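Local structure of crystal protein (Bacillus thuringiensis serovar dakota, 2ZTB) at residues T67-R73 with S182-P188; T97-T103 with S157-T163; R170-A176 with D237-Q243. The protein is a proteolytically activated parasporin-2 toxin that recognizes cancer cells and, as in related aerolysin-type toxins, probably kills them by forming beta-barrel pores in the membrane. All coordinates share one frame; numbering follows the deposited sequence.

In the fold
All three contacts pair antiparallel strands of the long, curled beta structure of this elongated toxin. Contact 1 lies about 10 Å from the centre of the chain, contacts 2 and 3 about 43 and 37 Å from it and on the same side. Contacts 1 and 3 share strand 168-199, yet their centres are about 38 Å apart. Contacts 2 and 3, with centres about 10 Å apart, touch: Thr163 O lies 2.6 Å from Arg170 NH1, and Ile102 packs against Ile172. Contact 2 is nested within the chain loop closed by contact 1. The side chain of Asp237 in contact 3 is about 4 Å from a bound lutetium ion.

Contact 1: T67-R73 with S182-P188; sequences TVQYVNR and SADFSAP
Residues 69-72 run antiparallel to 182-188 in the toxin's long twisted beta-sheet, their axes 4.4 Å apart at the closest and their directions 150° apart. Gln69 and Ser186 form one hydrogen-bonded pair, and Val71 with Asp184 another, in which Val71 N reaches Asp184 O at 2.7 Å while the return bond from Asp184 N is weak. Arg73 N adds a bond to Ser182 O. On one side of the sheet Tyr70 and Phe185 are directly paired, non-hydrogen-bonded, their side chains side by side. Phe185 CG sits between its backbone N and carbonyl carbon (chi1 60°), which turns the phenylalanine ring away from strand 69-72, while CB stays against the tyrosine ring, 3.8 Å from Tyr70 CD2; the ring planes are oblique, at 56°. Val68 CG1 joins them, 3.6 Å from Phe185 CB and over one face of the Tyr70 ring near its rim. Ile128 of strand 126-132 covers this apolar group, and Tyr70 OH bonds to the backbone of Lys129. The side of Val71 and Asp184 is more polar. Asp184 OD1 is held by Thr229, whereas OD2 meets the aliphatic part of Arg73, whose chain is bent at chi2 and chi3: Arg73 CD comes within 3.3 Å of Asp184 OD2, but Arg73 NH1 stays 4.2 Å from that oxygen, too far for a salt bridge.

Contact 2: T97-T103 with S157-T163; sequences TTTITIT and SKSVTVT. With EDO (1,2-ethanediol), chain G; EDO (1,2-ethanediol), chain F.
Thr99 and Thr161 each hold OG1 beside the backbone N and anti to the carbonyl carbon (chi1 -52° and -62°), which brings the two hydroxyls across the strands into a hydrogen bond, Thr99 OG1 to Thr161 OG1, of 2.8 Å. The same setting of Thr103 and Ser157 produces a second hydroxyl pair, Thr103 OG1 to Ser157 OG, also 2.8 Å. Both belong to non-hydrogen-bonded positions of an antiparallel pairing in which strands 96-116 and 147-164 lie side by side in the sheet. The backbones of Thr98 with Val162, Ile100 with Val160 and Ile102 with Lys158 bond in both directions, the straightest being Val162 N to Thr98 O at 170°. On the other side of the sheet Ile100 and Val160 run alongside each other, Ile100 CG1 being 3.8 Å from Val160 CG1. Ile172 of strand 168-199 packs on both. Lys158 extends from this apolar side to Thr240, its ammonium bonded to that hydroxyl. Two ethanediol molecules, probably from the crystallisation liquor, sit at one end: Thr103 N donates to O1 of the chain G molecule at 3.0 Å, and the chain F molecule is modelled doubtfully close to Ser157 OG. The pairing is thus amphipathic: two of the cross-strand hydroxyl pairs bond to each other on the exposed side of threonines and serines, while aliphatic branches pack inward.

Contact 3: R170-A176 with D237-Q243; sequences RTIQLTA and DFQTIVQ
Arg170 NE donates to Gln243 O at 3.0 Å in a nearly straight bond (165°), with the carbonyl oxygen in the plane of the guanidinium, at its edge. The arginine is extended from CG to NE, and CG stands anti to its backbone N (chi1 -159°), which carries the group across to the neighbouring strand. Its NH1 has another partner, Thr163 O, so the one guanidinium ties strand 168-199 to both 223-247 and 147-164. Beside it Gln243 N bonds to Thr171 O. Two hydrogen-bonded pairs continue the antiparallel pairing: Gln173 with Ile241, where Gln173 N meets Ile241 O at 2.8 Å, and Thr175 with Gln239, each bonded in both directions.

Over one face of the Arg170 guanidinium lies Val242 CG1, 3.6 Å from Arg170 NE and offset toward the rim; the two side chains cross at about a right angle. On the same side of the sheet Ile172 runs alongside both Val242 and Thr240, with Ile172 CG2 4.0 Å from Thr240 CG2, and Ile100 and Ile102 of strand 96-116 pack over it. On the other side Thr175 CG2 touches Ile241 CG1 at 3.7 Å, again crosswise, and Thr175 OG1 rests 3.5 Å from Gln239 CB. At the far end Ala176 CB comes within 3.5 Å of Phe238 CD2, meeting the ring obliquely, while Ile154 and Val156 of strand 147-164 also pack on that ring. The Asp237 side chain, salt-bridged to Lys177, lies about 4 Å from a bound lutetium ion. Buried Ile172 and Leu174 face strands 96-116 and 147-164, an arrangement of opposed sheet layers consistent with the elongated beta-sandwich of aerolysin-type toxins.

Contact 1: T67-R73 with S182-P188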
loop_
_atom_site.group_PDB
_atom_site.type_symbol
_atom_site.label_atom_id
_atom_site.label_comp_id
_atom_site.label_asym_id
_atom_site.label_seq_id
_atom_site.Cartn_x
_atom_site.Cartn_y
_atom_site.Cartn_z
ATOM N N THR A 67 8.202 7.365 9.555
ATOM C CA THR A 67 6.839 7.288 10.038
ATOM C C THR A 67 5.892 7.605 8.893
ATOM O O THR A 67 6.074 8.600 8.180
ATOM C CB THR A 67 6.625 8.265 11.209
ATOM O OG1 THR A 67 7.705 8.116 12.141
ATOM C CG2 THR A 67 5.306 8.001 11.923
ATOM N N VAL A 68 4.900 6.727 8.728
ATOM C CA VAL A 68 3.840 6.857 7.745
ATOM C C VAL A 68 2.881 7.968 8.159
ATOM O O VAL A 68 2.366 7.952 9.275
ATOM C CB VAL A 68 3.057 5.514 7.601
ATOM C CG1 VAL A 68 1.922 5.635 6.564
ATOM C CG2 VAL A 68 4.004 4.370 7.224
ATOM N N GLN A 69 2.661 8.943 7.278
ATOM C CA GLN A 69 1.653 9.975 7.522
ATOM C C GLN A 69 0.472 9.743 6.601
ATOM O O GLN A 69 0.653 9.488 5.412
ATOM C CB GLN A 69 2.208 11.386 7.312
ATOM C CG GLN A 69 3.584 11.661 7.952
ATOM C CD GLN A 69 3.548 11.889 9.461
ATOM O OE1 GLN A 69 4.596 11.910 10.113
ATOM N NE2 GLN A 69 2.353 12.075 10.019
ATOM N N TYR A 70 -0.730 9.824 7.159
ATOM C CA TYR A 70 -1.964 9.583 6.421
ATOM C C TYR A 70 -2.689 10.890 6.137
ATOM O O TYR A 70 -2.672 11.818 6.950
ATOM C CB TYR A 70 -2.894 8.667 7.217
ATOM C CG TYR A 70 -2.345 7.289 7.509
ATOM C CD1 TYR A 70 -1.458 7.074 8.574
ATOM C CD2 TYR A 70 -2.717 6.198 6.729
ATOM C CE1 TYR A 70 -0.956 5.807 8.843
ATOM C CE2 TYR A 70 -2.221 4.931 6.988
ATOM C CZ TYR A 70 -1.350 4.743 8.043
ATOM O OH TYR A 70 -0.877 3.483 8.303
ATOM N N VAL A 71 -3.325 10.961 4.973
ATOM C CA VAL A 71 -4.147 12.109 4.602
ATOM C C VAL A 71 -5.447 11.567 4.043
ATOM O O VAL A 71 -5.439 10.829 3.059
ATOM C CB VAL A 71 -3.459 13.023 3.547
ATOM C CG1 VAL A 71 -4.313 14.253 3.259
ATOM C CG2 VAL A 71 -2.079 13.447 4.011
ATOM N N ASN A 72 -6.551 11.921 4.694
ATOM C CA ASN A 72 -7.893 11.571 4.248
ATOM C C ASN A 72 -8.238 12.146 2.878
ATOM O O ASN A 72 -7.988 13.320 2.602
ATOM C CB ASN A 72 -8.931 12.083 5.252
ATOM C CG ASN A 72 -9.259 11.076 6.344
ATOM O OD1 ASN A 72 -9.161 9.864 6.146
ATOM N ND2 ASN A 72 -9.680 11.584 7.503
ATOM N N ARG A 73 -8.830 11.307 2.036
ATOM C CA ARG A 73 -9.394 11.737 0.762
ATOM C C ARG A 73 -10.895 11.892 0.938
ATOM O O ARG A 73 -11.469 11.228 1.797
ATOM C CB ARG A 73 -9.106 10.683 -0.309
ATOM C CG ARG A 73 -7.641 10.513 -0.629
ATOM C CD ARG A 73 -7.198 11.466 -1.736
ATOM N NE ARG A 73 -7.803 12.795 -1.615
ATOM C CZ ARG A 73 -7.451 13.865 -2.328
ATOM N NH1 ARG A 73 -6.472 13.778 -3.228
ATOM N NH2 ARG A 73 -8.077 15.026 -2.136
ATOM N N SER A 182 -11.213 6.462 1.653
ATOM C CA SER A 182 -9.784 6.271 1.448
ATOM C C SER A 182 -8.909 7.321 2.103
ATOM O O SER A 182 -9.354 8.415 2.430
ATOM C CB SER A 182 -9.446 6.142 -0.044
ATOM O OG SER A 182 -9.729 7.351 -0.707
ATOM N N ALA A 183 -7.650 6.943 2.291
ATOM C CA ALA A 183 -6.622 7.840 2.752
ATOM C C ALA A 183 -5.357 7.556 1.969
ATOM O O ALA A 183 -4.971 6.399 1.799
ATOM C CB ALA A 183 -6.382 7.649 4.248
ATOM N N ASP A 184 -4.721 8.612 1.482
ATOM C CA ASP A 184 -3.349 8.509 0.982
ATOM C C ASP A 184 -2.368 8.482 2.135
ATOM O O ASP A 184 -2.618 9.057 3.204
ATOM C CB ASP A 184 -3.001 9.680 0.059
ATOM C CG ASP A 184 -3.753 9.628 -1.248
ATOM O OD1 ASP A 184 -4.103 8.517 -1.691
ATOM O OD2 ASP A 184 -4.000 10.695 -1.830
ATOM N N PHE A 185 -1.246 7.812 1.924
ATOM C CA PHE A 185 -0.167 7.860 2.903
ATOM C C PHE A 185 1.195 8.026 2.230
ATOM O O PHE A 185 1.349 7.786 1.037
ATOM C CB PHE A 185 -0.215 6.650 3.856
ATOM C CG PHE A 185 -0.095 5.310 3.172
ATOM C CD1 PHE A 185 1.165 4.799 2.807
ATOM C CD2 PHE A 185 -1.231 4.542 2.914
ATOM C CE1 PHE A 185 1.284 3.548 2.179
ATOM C CE2 PHE A 185 -1.128 3.285 2.282
ATOM C CZ PHE A 185 0.138 2.788 1.908
ATOM N N SER A 186 2.166 8.500 2.994
ATOM C CA SER A 186 3.537 8.607 2.512
ATOM C C SER A 186 4.462 8.450 3.702
ATOM O O SER A 186 4.027 8.551 4.846
ATOM C CB SER A 186 3.786 9.932 1.780
ATOM O OG SER A 186 3.561 11.043 2.624
ATOM N N ALA A 187 5.722 8.147 3.416
ATOM C CA ALA A 187 6.772 8.049 4.417
ATOM C C ALA A 187 8.089 8.399 3.724
ATOM O O ALA A 187 8.295 8.028 2.563
ATOM C CB ALA A 187 6.834 6.646 4.985
ATOM N N PRO A 188 8.978 9.128 4.424
ATOM C CA PRO A 188 10.309 9.360 3.866
ATOM C C PRO A 188 11.129 8.063 3.860
ATOM O O PRO A 188 11.046 7.263 4.802
ATOM C CB PRO A 188 10.920 10.379 4.831
ATOM C CG PRO A 188 10.182 10.140 6.147
ATOM C CD PRO A 188 8.796 9.766 5.748
HETATM O O HOH W 1 0.693 11.791 3.007
#

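Contact 2: T97-T103 with S157-T163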
loop_
_atom_site.group_PDB
_atom_site.type_symbol
_atom_site.label_atom_id
_atom_site.label_comp_id
_atom_site.label_asym_id
_atom_site.label_seq_id
_atom_site.Cartn_x
_atom_site.Cartn_y
_atom_site.Cartn_z
ATOM N N THR A 97 -52.803 -8.953 3.284
ATOM C CA THR A 97 -51.599 -8.414 3.882
ATOM C C THR A 97 -50.754 -9.548 4.447
ATOM O O THR A 97 -51.282 -10.539 4.971
ATOM C CB THR A 97 -51.838 -7.248 4.911
ATOM O OG1 THR A 97 -51.433 -7.627 6.235
ATOM C CG2 THR A 97 -53.253 -6.770 4.894
ATOM N N THR A 98 -49.439 -9.403 4.300
ATOM C CA THR A 98 -48.505 -10.452 4.673
ATOM C C THR A 98 -47.162 -9.879 5.138
ATOM O O THR A 98 -46.740 -8.814 4.691
ATOM C CB THR A 98 -48.311 -11.469 3.519
ATOM O OG1 THR A 98 -47.607 -12.614 4.004
ATOM C CG2 THR A 98 -47.544 -10.854 2.349
ATOM N N THR A 99 -46.521 -10.588 6.058
ATOM C CA THR A 99 -45.208 -10.217 6.540
ATOM C C THR A 99 -44.158 -11.096 5.859
ATOM O O THR A 99 -44.179 -12.323 5.971
ATOM C CB THR A 99 -45.111 -10.298 8.081
ATOM O OG1 THR A 99 -46.186 -9.548 8.663
ATOM C CG2 THR A 99 -43.791 -9.723 8.573
ATOM N N ILE A 100 -43.264 -10.452 5.119
ATOM C CA ILE A 100 -42.190 -11.155 4.437
ATOM C C ILE A 100 -40.835 -10.703 4.967
ATOM O O ILE A 100 -40.735 -9.675 5.640
ATOM C CB ILE A 100 -42.263 -10.999 2.888
ATOM C CG1 ILE A 100 -42.046 -9.536 2.466
ATOM C CG2 ILE A 100 -43.591 -11.592 2.331
ATOM C CD1 ILE A 100 -41.375 -9.370 1.107
ATOM N N THR A 101 -39.815 -11.507 4.685
ATOM C CA THR A 101 -38.441 -11.175 4.962
ATOM C C THR A 101 -37.689 -11.032 3.636
ATOM O O THR A 101 -37.728 -11.918 2.796
ATOM C CB THR A 101 -37.772 -12.242 5.865
ATOM O OG1 THR A 101 -38.450 -12.291 7.129
ATOM C CG2 THR A 101 -36.304 -11.910 6.099
ATOM N N ILE A 102 -37.038 -9.889 3.456
ATOM C CA ILE A 102 -36.212 -9.625 2.289
ATOM C C ILE A 102 -34.729 -9.622 2.744
ATOM O O ILE A 102 -34.392 -9.037 3.769
ATOM C CB ILE A 102 -36.675 -8.310 1.528
ATOM C CG1 ILE A 102 -35.853 -8.086 0.253
ATOM C CG2 ILE A 102 -36.555 -7.041 2.402
ATOM C CD1 ILE A 102 -36.574 -7.238 -0.830
ATOM N N THR A 103 -33.870 -10.313 1.993
ATOM C CA THR A 103 -32.487 -10.562 2.374
ATOM C C THR A 103 -31.547 -10.200 1.240
ATOM O O THR A 103 -31.798 -10.540 0.087
ATOM C CB THR A 103 -32.256 -12.046 2.790
ATOM O OG1 THR A 103 -33.219 -12.430 3.773
ATOM C CG2 THR A 103 -30.862 -12.245 3.394
ATOM N N SER A 157 -31.119 -8.914 6.605
ATOM C CA SER A 157 -32.518 -9.272 6.442
ATOM C C SER A 157 -33.425 -8.231 7.084
ATOM O O SER A 157 -33.109 -7.693 8.140
ATOM C CB SER A 157 -32.812 -10.622 7.104
ATOM O OG SER A 157 -32.278 -11.677 6.336
ATOM N N LYS A 158 -34.561 -7.973 6.448
ATOM C CA LYS A 158 -35.573 -7.092 7.001
ATOM C C LYS A 158 -36.949 -7.700 6.826
ATOM O O LYS A 158 -37.309 -8.136 5.731
ATOM C CB LYS A 158 -35.485 -5.686 6.387
ATOM C CG LYS A 158 -34.209 -4.926 6.783
ATOM C CD LYS A 158 -34.271 -3.422 6.558
ATOM C CE LYS A 158 -35.250 -2.742 7.509
ATOM N NZ LYS A 158 -35.530 -1.335 7.084
ATOM N N SER A 159 -37.703 -7.775 7.920
ATOM C CA SER A 159 -39.111 -8.149 7.834
ATOM C C SER A 159 -39.909 -6.903 7.476
ATOM O O SER A 159 -39.537 -5.790 7.857
ATOM C CB SER A 159 -39.628 -8.758 9.142
ATOM O OG SER A 159 -39.551 -7.833 10.207
ATOM N N VAL A 160 -40.972 -7.087 6.707
ATOM C CA VAL A 160 -41.834 -5.987 6.293
ATOM C C VAL A 160 -43.265 -6.503 6.072
ATOM O O VAL A 160 -43.472 -7.589 5.532
ATOM C CB VAL A 160 -41.243 -5.207 5.061
ATOM C CG1 VAL A 160 -41.075 -6.108 3.848
ATOM C CG2 VAL A 160 -42.070 -3.972 4.714
ATOM N N THR A 161 -44.240 -5.732 6.551
ATOM C CA THR A 161 -45.646 -6.075 6.412
ATOM C C THR A 161 -46.250 -5.265 5.270
ATOM O O THR A 161 -46.178 -4.035 5.263
ATOM C CB THR A 161 -46.388 -5.861 7.745
ATOM O OG1 THR A 161 -45.818 -6.734 8.730
ATOM C CG2 THR A 161 -47.890 -6.154 7.620
ATOM N N VAL A 162 -46.818 -5.964 4.292
ATOM C CA VAL A 162 -47.346 -5.300 3.098
ATOM C C VAL A 162 -48.736 -5.788 2.679
ATOM O O VAL A 162 -49.052 -6.985 2.758
ATOM C CB VAL A 162 -46.279 -5.215 1.902
ATOM C CG1 VAL A 162 -45.068 -6.110 2.141
ATOM C CG2 VAL A 162 -46.903 -5.454 0.523
ATOM N N THR A 163 -49.577 -4.839 2.280
ATOM C CA THR A 163 -50.894 -5.141 1.720
ATOM C C THR A 163 -50.804 -5.036 0.206
ATOM O O THR A 163 -50.336 -4.025 -0.332
ATOM C CB THR A 163 -51.977 -4.167 2.233
ATOM O OG1 THR A 163 -51.980 -4.159 3.667
ATOM C CG2 THR A 163 -53.377 -4.571 1.723
HETATM C C1 EDO G . -34.811 -13.135 -0.554
HETATM O O1 EDO G . -34.882 -11.704 -0.466
HETATM C C2 EDO G . -34.057 -13.523 -1.822
HETATM O O2 EDO G . -33.610 -14.886 -1.767
HETATM C C1 EDO F . -29.707 -13.363 7.995
HETATM O O1 EDO F . -30.083 -12.409 6.989
HETATM C C2 EDO F . -28.610 -12.719 8.828
HETATM O O2 EDO F . -28.597 -11.327 8.491
#

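Contact 3: R170-A176 with D237-Q243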
loop_
_atom_site.group_PDB
_atom_site.type_symbol
_atom_site.label_atom_id
_atom_site.label_comp_id
_atom_site.label_asym_id
_atom_site.label_seq_id
_atom_site.Cartn_x
_atom_site.Cartn_y
_atom_site.Cartn_z
ATOM N N ARG A 170 -46.850 -6.107 -6.159
ATOM C CA ARG A 170 -46.213 -5.063 -5.371
ATOM C C ARG A 170 -44.763 -5.438 -5.102
ATOM O O ARG A 170 -44.491 -6.496 -4.528
ATOM C CB ARG A 170 -46.987 -4.854 -4.060
ATOM C CG ARG A 170 -46.733 -3.510 -3.425
ATOM C CD ARG A 170 -47.852 -3.061 -2.492
ATOM N NE ARG A 170 -47.529 -1.728 -1.988
ATOM C CZ ARG A 170 -48.062 -1.156 -0.914
ATOM N NH1 ARG A 170 -48.979 -1.780 -0.181
ATOM N NH2 ARG A 170 -47.660 0.061 -0.572
ATOM N N THR A 171 -43.848 -4.563 -5.519
ATOM C CA THR A 171 -42.406 -4.777 -5.375
ATOM C C THR A 171 -41.839 -4.170 -4.077
ATOM O O THR A 171 -42.202 -3.052 -3.681
ATOM C CB THR A 171 -41.629 -4.220 -6.606
ATOM O OG1 THR A 171 -42.100 -4.861 -7.792
ATOM C CG2 THR A 171 -40.157 -4.488 -6.499
ATOM N N ILE A 172 -40.964 -4.933 -3.428
ATOM C CA ILE A 172 -40.250 -4.513 -2.225
ATOM C C ILE A 172 -38.750 -4.601 -2.507
ATOM O O ILE A 172 -38.280 -5.602 -3.034
ATOM C CB ILE A 172 -40.603 -5.408 -1.003
ATOM C CG1 ILE A 172 -42.103 -5.336 -0.687
ATOM C CG2 ILE A 172 -39.777 -5.033 0.224
ATOM C CD1 ILE A 172 -42.893 -6.516 -1.200
ATOM N N GLN A 173 -38.013 -3.543 -2.176
ATOM C CA GLN A 173 -36.565 -3.539 -2.342
ATOM C C GLN A 173 -35.840 -3.338 -1.030
ATOM O O GLN A 173 -36.339 -2.665 -0.135
ATOM C CB GLN A 173 -36.121 -2.461 -3.346
ATOM C CG GLN A 173 -36.890 -2.503 -4.684
ATOM C CD GLN A 173 -36.648 -1.274 -5.542
ATOM O OE1 GLN A 173 -36.614 -0.152 -5.040
ATOM N NE2 GLN A 173 -36.495 -1.480 -6.848
ATOM N N LEU A 174 -34.654 -3.941 -0.929
ATOM C CA LEU A 174 -33.704 -3.590 0.108
ATOM C C LEU A 174 -32.628 -2.746 -0.552
ATOM O O LEU A 174 -31.996 -3.177 -1.519
ATOM C CB LEU A 174 -33.101 -4.836 0.767
ATOM C CG LEU A 174 -32.070 -4.608 1.889
ATOM C CD1 LEU A 174 -32.682 -3.938 3.104
ATOM C CD2 LEU A 174 -31.441 -5.918 2.282
ATOM N N THR A 175 -32.434 -1.533 -0.049
ATOM C CA THR A 175 -31.478 -0.623 -0.657
ATOM C C THR A 175 -30.425 -0.176 0.343
ATOM O O THR A 175 -30.648 -0.226 1.541
ATOM C CB THR A 175 -32.157 0.618 -1.256
ATOM O OG1 THR A 175 -32.557 1.505 -0.197
ATOM C CG2 THR A 175 -33.385 0.224 -2.118
ATOM N N ALA A 176 -29.274 0.261 -0.173
ATOM C CA ALA A 176 -28.197 0.770 0.645
ATOM C C ALA A 176 -27.427 1.886 -0.065
ATOM O O ALA A 176 -27.603 2.123 -1.260
ATOM C CB ALA A 176 -27.257 -0.368 1.047
ATOM N N ASP A 237 -26.684 2.603 5.557
ATOM C CA ASP A 237 -27.980 3.266 5.388
ATOM C C ASP A 237 -28.982 2.401 4.641
ATOM O O ASP A 237 -29.562 2.833 3.637
ATOM C CB ASP A 237 -27.825 4.654 4.736
ATOM C CG ASP A 237 -27.278 5.717 5.699
ATOM O OD1 ASP A 237 -27.074 5.440 6.900
ATOM O OD2 ASP A 237 -27.045 6.853 5.241
ATOM N N PHE A 238 -29.167 1.180 5.147
ATOM C CA PHE A 238 -30.119 0.219 4.598
ATOM C C PHE A 238 -31.559 0.687 4.769
ATOM O O PHE A 238 -31.963 1.173 5.844
ATOM C CB PHE A 238 -29.936 -1.178 5.219
ATOM C CG PHE A 238 -28.516 -1.687 5.179
ATOM C CD1 PHE A 238 -27.724 -1.681 6.324
ATOM C CD2 PHE A 238 -27.967 -2.163 4.001
ATOM C CE1 PHE A 238 -26.406 -2.131 6.281
ATOM C CE2 PHE A 238 -26.651 -2.615 3.950
ATOM C CZ PHE A 238 -25.874 -2.605 5.090
ATOM N N GLN A 239 -32.337 0.540 3.699
ATOM C CA GLN A 239 -33.741 0.961 3.704
ATOM C C GLN A 239 -34.590 -0.100 3.048
ATOM O O GLN A 239 -34.140 -0.812 2.156
ATOM C CB GLN A 239 -33.945 2.286 2.960
ATOM C CG GLN A 239 -33.280 3.508 3.572
ATOM C CD GLN A 239 -33.995 4.025 4.807
ATOM O OE1 GLN A 239 -35.059 3.529 5.189
ATOM N NE2 GLN A 239 -33.419 5.035 5.435
ATOM N N THR A 240 -35.823 -0.202 3.523
ATOM C CA THR A 240 -36.862 -0.974 2.874
ATOM C C THR A 240 -37.677 0.015 2.059
ATOM O O THR A 240 -38.072 1.076 2.561
ATOM C CB THR A 240 -37.754 -1.684 3.918
ATOM O OG1 THR A 240 -36.920 -2.501 4.740
ATOM C CG2 THR A 240 -38.788 -2.573 3.259
ATOM N N ILE A 241 -37.875 -0.322 0.786
ATOM C CA ILE A 241 -38.721 0.464 -0.111
ATOM C C ILE A 241 -39.847 -0.426 -0.599
ATOM O O ILE A 241 -39.612 -1.414 -1.296
ATOM C CB ILE A 241 -37.951 1.031 -1.343
ATOM C CG1 ILE A 241 -36.590 1.626 -0.950
ATOM C CG2 ILE A 241 -38.821 2.036 -2.110
ATOM C CD1 ILE A 241 -36.645 2.926 -0.154
ATOM N N VAL A 242 -41.068 -0.082 -0.196
ATOM C CA VAL A 242 -42.250 -0.727 -0.725
ATOM C C VAL A 242 -42.848 0.211 -1.773
ATOM O O VAL A 242 -43.303 1.313 -1.445
ATOM C CB VAL A 242 -43.305 -1.057 0.380
ATOM C CG1 VAL A 242 -44.435 -1.885 -0.202
ATOM C CG2 VAL A 242 -42.652 -1.782 1.586
ATOM N N GLN A 243 -42.832 -0.227 -3.031
ATOM C CA GLN A 243 -43.363 0.576 -4.138
ATOM C C GLN A 243 -44.885 0.445 -4.307
ATOM O O GLN A 243 -45.471 -0.543 -3.852
ATOM C CB GLN A 243 -42.609 0.274 -5.433
ATOM C CG GLN A 243 -41.295 1.022 -5.515
ATOM C CD GLN A 243 -40.281 0.324 -6.376
ATOM O OE1 GLN A 243 -39.086 0.658 -6.347
ATOM N NE2 GLN A 243 -40.737 -0.665 -7.147
#